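PDB 1VM7: ribokinase from Thermotoga maritima, which probably phosphorylates D-ribose at O-5 with magnesium-bound ATP, yielding D-ribose 5-phosphate for nucleotide and amino-acid synthesis or the pentose phosphate pathway. Local coordinates for residues Ala62-Lys67 with Ser297-Glu302. Sequence-based numbering, arbitrary orientation.
Sequences AKIGEK and SIPARE
With CG turned away from the backbone N (chi1 -161°) and every later torsion extended, Lys-63 runs alongside residues 298-300 until NZ donates to Ile-298 O over 2.6 Å. Arg-301 starts the same way but bends at chi2 (46°), which folds CB, CG and CD round Ile-64 O and brings NH1 within 2.7 Å of that oxygen. The oxygen lies in the guanidinium plane, at its edge, and the N-H...O angle is 158°, although NH1 is tilted out of the carbonyl plane. NE and NH2 form salt bridges with Glu-305 and Glu-270, which together probably hold the group's rotation. Between the two bonds, Ile-64 CD1 packs against Pro-299 CG at 4.2 Å, and Phe-280 and Val-304 extend this apolar patch. Just past the helix end, with positive phi, Glu-66 has its CD 3.7 Å from Arg-301 CB; its OE2 is also 3.7 Å from Glu-302 OE1, a like-charge approach. An alanine in place of Lys-63 would probably leave Ile-298 O without this donor and uncover the backbone of Pro-299 and Ala-300. Thus Arg-301 holds a last-turn carbonyl of helix 53-65, and Lys-63 one in the loop entering helix 301-309, just after Ser-297 of the predicted potassium site. Flanking the Ile-64/Pro-299 packing, these bonds bring in positive charge, and that of Arg-301 would probably offset the partial negative charge at the helix 53-65 C-terminus and, from a distance, the Glu-66/Glu-302 carboxylates.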
# COMPACT_ATOMS: atom_id res chain seq x y z
N ALA A 62 -5.38 10.16 -25.42
CA ALA A 62 -6.51 9.35 -25.84
C ALA A 62 -7.81 10.11 -25.68
O ALA A 62 -8.60 10.21 -26.62
CB ALA A 62 -6.55 8.02 -25.06
N LYS A 63 -8.00 10.73 -24.52
CA LYS A 63 -9.27 11.38 -24.21
C LYS A 63 -9.44 12.70 -24.95
O LYS A 63 -10.53 13.01 -25.43
CB LYS A 63 -9.37 11.55 -22.70
CG LYS A 63 -10.79 11.79 -22.18
CD LYS A 63 -10.85 11.62 -20.66
CE LYS A 63 -12.22 12.09 -20.15
NZ LYS A 63 -12.17 12.33 -18.66
N ILE A 64 -8.37 13.46 -25.10
CA ILE A 64 -8.48 14.76 -25.76
C ILE A 64 -8.27 14.64 -27.27
O ILE A 64 -8.90 15.37 -28.04
CB ILE A 64 -7.53 15.76 -25.10
CG1 ILE A 64 -7.94 15.86 -23.61
CG2 ILE A 64 -7.57 17.11 -25.82
CD1 ILE A 64 -7.20 16.87 -22.83
N GLY A 65 -7.40 13.72 -27.68
CA GLY A 65 -7.15 13.45 -29.09
C GLY A 65 -8.23 12.64 -29.76
O GLY A 65 -8.43 12.73 -30.97
N GLU A 66 -8.89 11.79 -28.98
CA GLU A 66 -9.99 10.95 -29.45
C GLU A 66 -9.59 9.93 -30.51
O GLU A 66 -10.42 9.40 -31.23
CB GLU A 66 -11.16 11.83 -29.92
CG GLU A 66 -11.87 12.51 -28.76
CD GLU A 66 -13.08 13.31 -29.19
OE1 GLU A 66 -13.07 13.96 -30.28
OE2 GLU A 66 -14.06 13.30 -28.41
N LYS A 67 -8.30 9.64 -30.59
CA LYS A 67 -7.78 8.62 -31.49
C LYS A 67 -6.95 7.60 -30.73
O LYS A 67 -6.08 6.96 -31.31
CB LYS A 67 -6.94 9.29 -32.55
CG LYS A 67 -7.78 10.17 -33.47
CD LYS A 67 -6.98 10.65 -34.62
CE LYS A 67 -7.74 11.70 -35.43
NZ LYS A 67 -9.21 11.74 -35.21
N SER A 297 -9.30 13.95 -13.44
CA SER A 297 -9.45 15.38 -13.77
C SER A 297 -9.35 15.70 -15.26
O SER A 297 -9.51 16.85 -15.65
CB SER A 297 -8.37 16.21 -13.07
OG SER A 297 -7.12 15.92 -13.68
N ILE A 298 -8.95 14.73 -16.07
CA ILE A 298 -8.61 14.97 -17.46
C ILE A 298 -9.88 15.33 -18.22
O ILE A 298 -10.83 14.55 -18.22
CB ILE A 298 -7.93 13.74 -18.09
CG1 ILE A 298 -6.58 13.52 -17.41
CG2 ILE A 298 -7.76 13.95 -19.59
CD1 ILE A 298 -5.86 12.20 -17.69
N PRO A 299 -9.95 16.54 -18.82
CA PRO A 299 -11.19 16.78 -19.51
C PRO A 299 -11.36 15.99 -20.83
O PRO A 299 -10.42 15.48 -21.43
CB PRO A 299 -11.14 18.29 -19.79
CG PRO A 299 -9.74 18.55 -19.94
CD PRO A 299 -9.06 17.70 -18.92
N ALA A 300 -12.59 15.87 -21.25
CA ALA A 300 -12.88 15.33 -22.56
C ALA A 300 -12.71 16.47 -23.58
O ALA A 300 -12.83 17.66 -23.24
CB ALA A 300 -14.29 14.76 -22.60
N ARG A 301 -12.41 16.10 -24.82
CA ARG A 301 -12.18 17.05 -25.89
C ARG A 301 -13.28 18.13 -25.98
O ARG A 301 -12.98 19.30 -26.09
CB ARG A 301 -12.08 16.30 -27.22
CG ARG A 301 -11.81 17.21 -28.42
CD ARG A 301 -10.68 18.20 -28.12
NE ARG A 301 -10.29 18.87 -29.34
CZ ARG A 301 -9.40 18.41 -30.21
NH1 ARG A 301 -8.80 17.26 -30.01
NH2 ARG A 301 -9.13 19.12 -31.30
N GLU A 302 -14.54 17.72 -25.91
CA GLU A 302 -15.64 18.67 -25.93
C GLU A 302 -15.55 19.70 -24.81
O GLU A 302 -15.85 20.88 -25.01
CB GLU A 302 -17.01 17.95 -25.93
CG GLU A 302 -17.20 16.91 -24.80
CD GLU A 302 -16.93 15.42 -25.18
OE1 GLU A 302 -15.79 15.08 -25.63
OE2 GLU A 302 -17.87 14.59 -24.98